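TraM protein (Plasmid R64, PDB 3WZ3) probably forms part of the inner-membrane complex of a plasmid-encoded type IVB secretion system, of which this is the periplasmic part. Local coordinates at residues L18-N23 with S34-R39; N8-F13 with W88-Q93. One frame throughout, in Å; residues are numbered along the deposited sequence. Where two conformers were deposited one is given.

Contact 1: residues L18-N23 with S34-R39. With SO4 (sulfate ion), chain B.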
# COMPACT_ATOMS: atom_id res chain seq x y z
N LEU A 18 0.83 -3.73 -0.20
CA LEU A 18 -0.54 -3.53 0.29
C LEU A 18 -0.84 -4.41 1.49
O LEU A 18 -1.50 -3.97 2.44
CB LEU A 18 -1.56 -3.80 -0.83
CG LEU A 18 -1.59 -2.68 -1.85
CD1 LEU A 18 -2.34 -3.12 -3.12
CD2 LEU A 18 -2.30 -1.47 -1.26
N ALA A 19 -0.38 -5.66 1.46
CA ALA A 19 -0.61 -6.55 2.60
C ALA A 19 -0.01 -5.98 3.88
O ALA A 19 -0.65 -5.95 4.94
CB ALA A 19 -0.04 -7.94 2.33
N THR A 20 1.23 -5.52 3.79
CA THR A 20 1.89 -4.93 4.94
C THR A 20 1.25 -3.61 5.36
O THR A 20 1.10 -3.33 6.55
CB THR A 20 3.38 -4.70 4.64
OG1 THR A 20 3.96 -5.93 4.20
CG2 THR A 20 4.11 -4.22 5.89
N ALA A 21 0.85 -2.80 4.38
CA ALA A 21 0.36 -1.47 4.67
C ALA A 21 -0.94 -1.47 5.46
O ALA A 21 -1.18 -0.57 6.26
CB ALA A 21 0.18 -0.69 3.37
N PHE A 22 -1.78 -2.47 5.22
CA PHE A 22 -3.13 -2.44 5.77
C PHE A 22 -3.46 -3.58 6.73
O PHE A 22 -4.61 -3.79 7.07
CB PHE A 22 -4.17 -2.30 4.65
CG PHE A 22 -4.05 -1.00 3.91
CD1 PHE A 22 -4.34 0.20 4.55
CD2 PHE A 22 -3.61 -0.97 2.61
CE1 PHE A 22 -4.20 1.41 3.87
CE2 PHE A 22 -3.48 0.23 1.93
CZ PHE A 22 -3.77 1.43 2.56
N ASN A 23 -2.43 -4.26 7.21
CA ASN A 23 -2.54 -5.16 8.36
C ASN A 23 -1.72 -4.61 9.52
O ASN A 23 -0.52 -4.77 9.57
CB ASN A 23 -2.14 -6.58 7.98
CG ASN A 23 -3.20 -7.23 7.10
OD1 ASN A 23 -4.18 -7.76 7.59
ND2 ASN A 23 -3.01 -7.15 5.79
N SER A 34 6.33 2.87 9.89
CA SER A 34 7.66 3.39 9.58
C SER A 34 8.51 2.36 8.83
O SER A 34 9.28 2.72 7.95
CB SER A 34 8.40 3.94 10.81
OG SER A 34 8.78 2.95 11.75
N SER A 35 8.34 1.08 9.16
CA SER A 35 9.10 0.01 8.53
C SER A 35 8.73 -0.18 7.07
O SER A 35 9.46 -0.83 6.34
CB SER A 35 8.87 -1.31 9.30
OG SER A 35 7.64 -1.90 8.91
N LEU A 36 7.61 0.40 6.63
CA LEU A 36 7.15 0.25 5.24
C LEU A 36 7.76 1.30 4.31
O LEU A 36 7.67 1.20 3.08
CB LEU A 36 5.63 0.39 5.19
CG LEU A 36 4.83 -0.71 4.49
CD1 LEU A 36 3.44 -0.23 4.17
CD2 LEU A 36 5.52 -1.20 3.23
N SER A 37 8.39 2.32 4.88
CA SER A 37 8.92 3.42 4.09
C SER A 37 9.82 3.00 2.91
O SER A 37 9.79 3.62 1.85
CB SER A 37 9.65 4.42 5.01
OG SER A 37 9.99 5.61 4.32
N PRO A 38 10.64 1.93 3.10
CA PRO A 38 11.51 1.55 1.97
C PRO A 38 10.74 1.14 0.71
O PRO A 38 11.32 1.13 -0.40
CB PRO A 38 12.29 0.35 2.50
CG PRO A 38 12.31 0.57 4.00
CD PRO A 38 10.96 1.17 4.32
N ARG A 39 9.47 0.80 0.85
CA ARG A 39 8.68 0.35 -0.31
C ARG A 39 8.13 1.52 -1.11
O ARG A 39 7.52 1.32 -2.17
CB ARG A 39 7.52 -0.55 0.13
CG ARG A 39 7.96 -1.81 0.85
CD ARG A 39 8.65 -2.74 -0.12
NE ARG A 39 9.09 -4.00 0.48
CZ ARG A 39 10.36 -4.40 0.52
NH1 ARG A 39 10.67 -5.56 1.09
NH2 ARG A 39 11.32 -3.64 -0.02
S SO4 B . 13.84 4.50 4.13
O1 SO4 B . 14.01 3.93 2.81
O2 SO4 B . 12.55 5.18 4.18
O3 SO4 B . 13.75 3.48 5.18
O4 SO4 B . 14.94 5.44 4.39
O HOH W 1 6.17 -5.14 1.86
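Leu36 reaches across to the last turn of helix 7-22 and carries every direct contact with it, all apolar. Its CD1 methyl lies 3.4 Å from both CA and CB of Ala21, and the methyl-to-methyl pair CD1-CB is shorter than a normal carbon-carbon contact. Thr20 meets the same side chain through its methyl, CG2 standing 3.8 Å from Leu36 CG as the two side chains run alongside one another, pointing opposite ways. With CG2 anti to the backbone N (OG1 at chi1 -55°), the threonine turns its methyl to the leucine while OG1 stays close to its own helix and is hydrogen-bonded to Gln16 O. No hydrogen bond joins the segments directly. A water makes a weak bridge, 3.3 Å from Thr20 OG1 and 3.4 Å from Arg39 NE, which donates to it. Asn23 ND2 donates to Ala19 O at 2.8 Å, almost straight (174°). Ser37 OG donates to O2 of a sulfate, probably a crystallisation component, at 2.6 Å. Tyr48 of helix 42-54 touches Leu36 and is hydrogen-bonded to Ala21 O. This is helix-to-turn packing in the helical layer that lies against the antiparallel sheet, consistent with the NTF2-like fold of its family clan.

Contact 2: residues N8-F13 with W88-Q93; sequences NDAMAF and WFWTFQ
The indole of Trp90 is covered on one face by Ala10 and on the opposite face by Trp88. Ala10 CB sits 3.6 Å from the centroid of the six-membered ring and only 17° off its normal, a CH-pi contact over the centre of the indole; its closest ring atom is CD2. On that second face Trp88 CD1 sits away from the centre, near the ring's border, while Trp90 NE1 lies at the edge of the Trp88 ring, in its plane. The phenyl ring of Phe92 has Met11 CA over one face, 3.9 Å from its centroid. Met11 N also comes close, 3.4 Å from Phe92 CZ.

The side chains of Met11, deposited as selenomethionine, and Phe92 run at about a right angle. Met11 CB is 3.5 Å from Phe92 CE1, and CG, anti to the backbone N at chi1 -162°, continues past CE1 and CD1. The chain then bends at chi3, leaving SE 5.1 Å from the ring centroid in an oblique Met-aromatic contact. Ala10 CB also touches Phe92 CE2, so the small methyl meets both aromatic residues of the strand. Leu77 of the neighbouring strand 67-82 touches the side chains of both Trp90 and Phe92, and Tyr94 OH is hydrogen-bonded to Met11 O. With no hydrogen bond between the two segments, their attachment rests on apolar, CH-pi and Met-aromatic contacts, none of them strongly directional; the methyl of Ala10 is small enough to sit directly on the indole with the axes 9.4 Å apart.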
# COMPACT_ATOMS: atom_id res chain seq x y z
N ASN A 8 5.49 -9.16 -13.69
CA ASN A 8 5.06 -10.02 -12.59
C ASN A 8 5.81 -9.76 -11.28
O ASN A 8 5.22 -9.80 -10.20
CB ASN A 8 5.10 -11.50 -12.97
CG ASN A 8 3.72 -12.04 -13.27
OD1 ASN A 8 3.27 -13.01 -12.64
ND2 ASN A 8 3.00 -11.38 -14.18
N ASP A 9 7.11 -9.49 -11.36
CA ASP A 9 7.87 -9.11 -10.19
C ASP A 9 7.32 -7.82 -9.57
O ASP A 9 7.18 -7.71 -8.35
CB ASP A 9 9.34 -8.91 -10.58
CG ASP A 9 10.02 -10.20 -11.01
OD1 ASP A 9 9.76 -11.26 -10.38
OD2 ASP A 9 10.81 -10.17 -11.98
N ALA A 10 7.01 -6.86 -10.43
CA ALA A 10 6.46 -5.59 -9.94
C ALA A 10 5.07 -5.80 -9.34
O ALA A 10 4.75 -5.22 -8.29
CB ALA A 10 6.48 -4.52 -11.03
N MSE A 11 4.24 -6.62 -9.97
CA MSE A 11 2.92 -6.85 -9.40
C MSE A 11 2.99 -7.45 -7.99
O MSE A 11 2.23 -7.05 -7.10
CB MSE A 11 2.06 -7.74 -10.30
CG MSE A 11 0.60 -7.61 -9.93
SE MSE A 11 -0.56 -8.51 -11.18
CE MSE A 11 -0.01 -10.31 -10.81
N ALA A 12 3.89 -8.42 -7.81
CA ALA A 12 4.10 -9.04 -6.50
C ALA A 12 4.61 -8.01 -5.47
O ALA A 12 4.18 -8.02 -4.32
CB ALA A 12 5.08 -10.20 -6.63
N PHE A 13 5.52 -7.12 -5.88
CA PHE A 13 6.02 -6.07 -4.98
C PHE A 13 4.84 -5.23 -4.48
O PHE A 13 4.74 -4.93 -3.30
CB PHE A 13 7.02 -5.21 -5.76
CG PHE A 13 7.65 -4.11 -4.96
CD1 PHE A 13 8.83 -4.33 -4.26
CD2 PHE A 13 7.10 -2.83 -4.95
CE1 PHE A 13 9.43 -3.32 -3.54
CE2 PHE A 13 7.70 -1.81 -4.22
CZ PHE A 13 8.87 -2.06 -3.51
N TRP A 88 11.70 3.26 -15.85
CA TRP A 88 10.56 2.41 -16.15
C TRP A 88 9.59 2.42 -14.98
O TRP A 88 10.00 2.46 -13.83
CB TRP A 88 10.99 0.96 -16.46
CG TRP A 88 9.94 0.24 -17.25
CD1 TRP A 88 9.03 -0.67 -16.78
CD2 TRP A 88 9.66 0.42 -18.64
NE1 TRP A 88 8.22 -1.09 -17.81
CE2 TRP A 88 8.58 -0.43 -18.96
CE3 TRP A 88 10.22 1.19 -19.65
CZ2 TRP A 88 8.04 -0.50 -20.25
CZ3 TRP A 88 9.67 1.14 -20.92
CH2 TRP A 88 8.61 0.29 -21.21
N PHE A 89 8.30 2.38 -15.29
CA PHE A 89 7.25 2.30 -14.27
C PHE A 89 6.16 1.36 -14.74
O PHE A 89 5.99 1.07 -15.94
CB PHE A 89 6.65 3.68 -13.98
CG PHE A 89 5.75 4.18 -15.08
CD1 PHE A 89 4.40 3.86 -15.08
CD2 PHE A 89 6.26 4.95 -16.12
CE1 PHE A 89 3.56 4.30 -16.11
CE2 PHE A 89 5.43 5.41 -17.15
CZ PHE A 89 4.08 5.07 -17.14
N TRP A 90 5.40 0.88 -13.76
CA TRP A 90 4.22 0.06 -13.99
C TRP A 90 3.10 0.62 -13.12
O TRP A 90 3.33 0.98 -11.96
CB TRP A 90 4.42 -1.38 -13.54
CG TRP A 90 5.59 -2.13 -14.07
CD1 TRP A 90 5.59 -3.03 -15.12
CD2 TRP A 90 6.93 -2.13 -13.55
NE1 TRP A 90 6.85 -3.58 -15.27
CE2 TRP A 90 7.68 -3.03 -14.32
CE3 TRP A 90 7.56 -1.45 -12.51
CZ2 TRP A 90 9.02 -3.28 -14.08
CZ3 TRP A 90 8.90 -1.70 -12.27
CH2 TRP A 90 9.61 -2.61 -13.06
N THR A 91 1.89 0.70 -13.66
CA THR A 91 0.71 1.07 -12.88
C THR A 91 -0.23 -0.12 -12.78
O THR A 91 -0.65 -0.68 -13.80
CB THR A 91 -0.01 2.26 -13.53
OG1 THR A 91 0.86 3.40 -13.56
CG2 THR A 91 -1.30 2.61 -12.77
N PHE A 92 -0.56 -0.50 -11.54
CA PHE A 92 -1.43 -1.64 -11.25
C PHE A 92 -2.66 -1.19 -10.50
O PHE A 92 -2.64 -0.18 -9.80
CB PHE A 92 -0.71 -2.67 -10.35
CG PHE A 92 0.49 -3.33 -11.00
CD1 PHE A 92 0.33 -4.41 -11.84
CD2 PHE A 92 1.76 -2.87 -10.75
CE1 PHE A 92 1.44 -5.02 -12.43
CE2 PHE A 92 2.85 -3.46 -11.33
CZ PHE A 92 2.69 -4.53 -12.17
N GLN A 93 -3.72 -1.97 -10.58
CA GLN A 93 -4.86 -1.80 -9.69
C GLN A 93 -5.18 -3.11 -9.00
O GLN A 93 -5.13 -4.17 -9.62
CB GLN A 93 -6.09 -1.28 -10.46
CG GLN A 93 -6.02 0.23 -10.75
CD GLN A 93 -7.21 0.74 -11.51
OE1 GLN A 93 -8.12 -0.03 -11.82
NE2 GLN A 93 -7.21 2.03 -11.84

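Overall arrangement
From the N terminus, helix 7-22 supplies one side of both contacts: its early turns enter contact 2 and its last turns contact 1. The chain then passes through helix 29-35 and turns back, closing the short loop of contact 1 with residues 34-39. Helices 42-54 and 57-64 and strand 67-82 follow before residues 88-93, at the start of strand 88-101, close the much longer loop of contact 2, inside which contact 1 is nested. The centres are about 16 Å apart, yet the two contacts touch where Arg39 CD packs on Phe13 CZ, 3.5 Å away. Contact 1 thus joins elements within the helical layer, whereas contact 2 fastens that layer to the four-stranded antiparallel sheet.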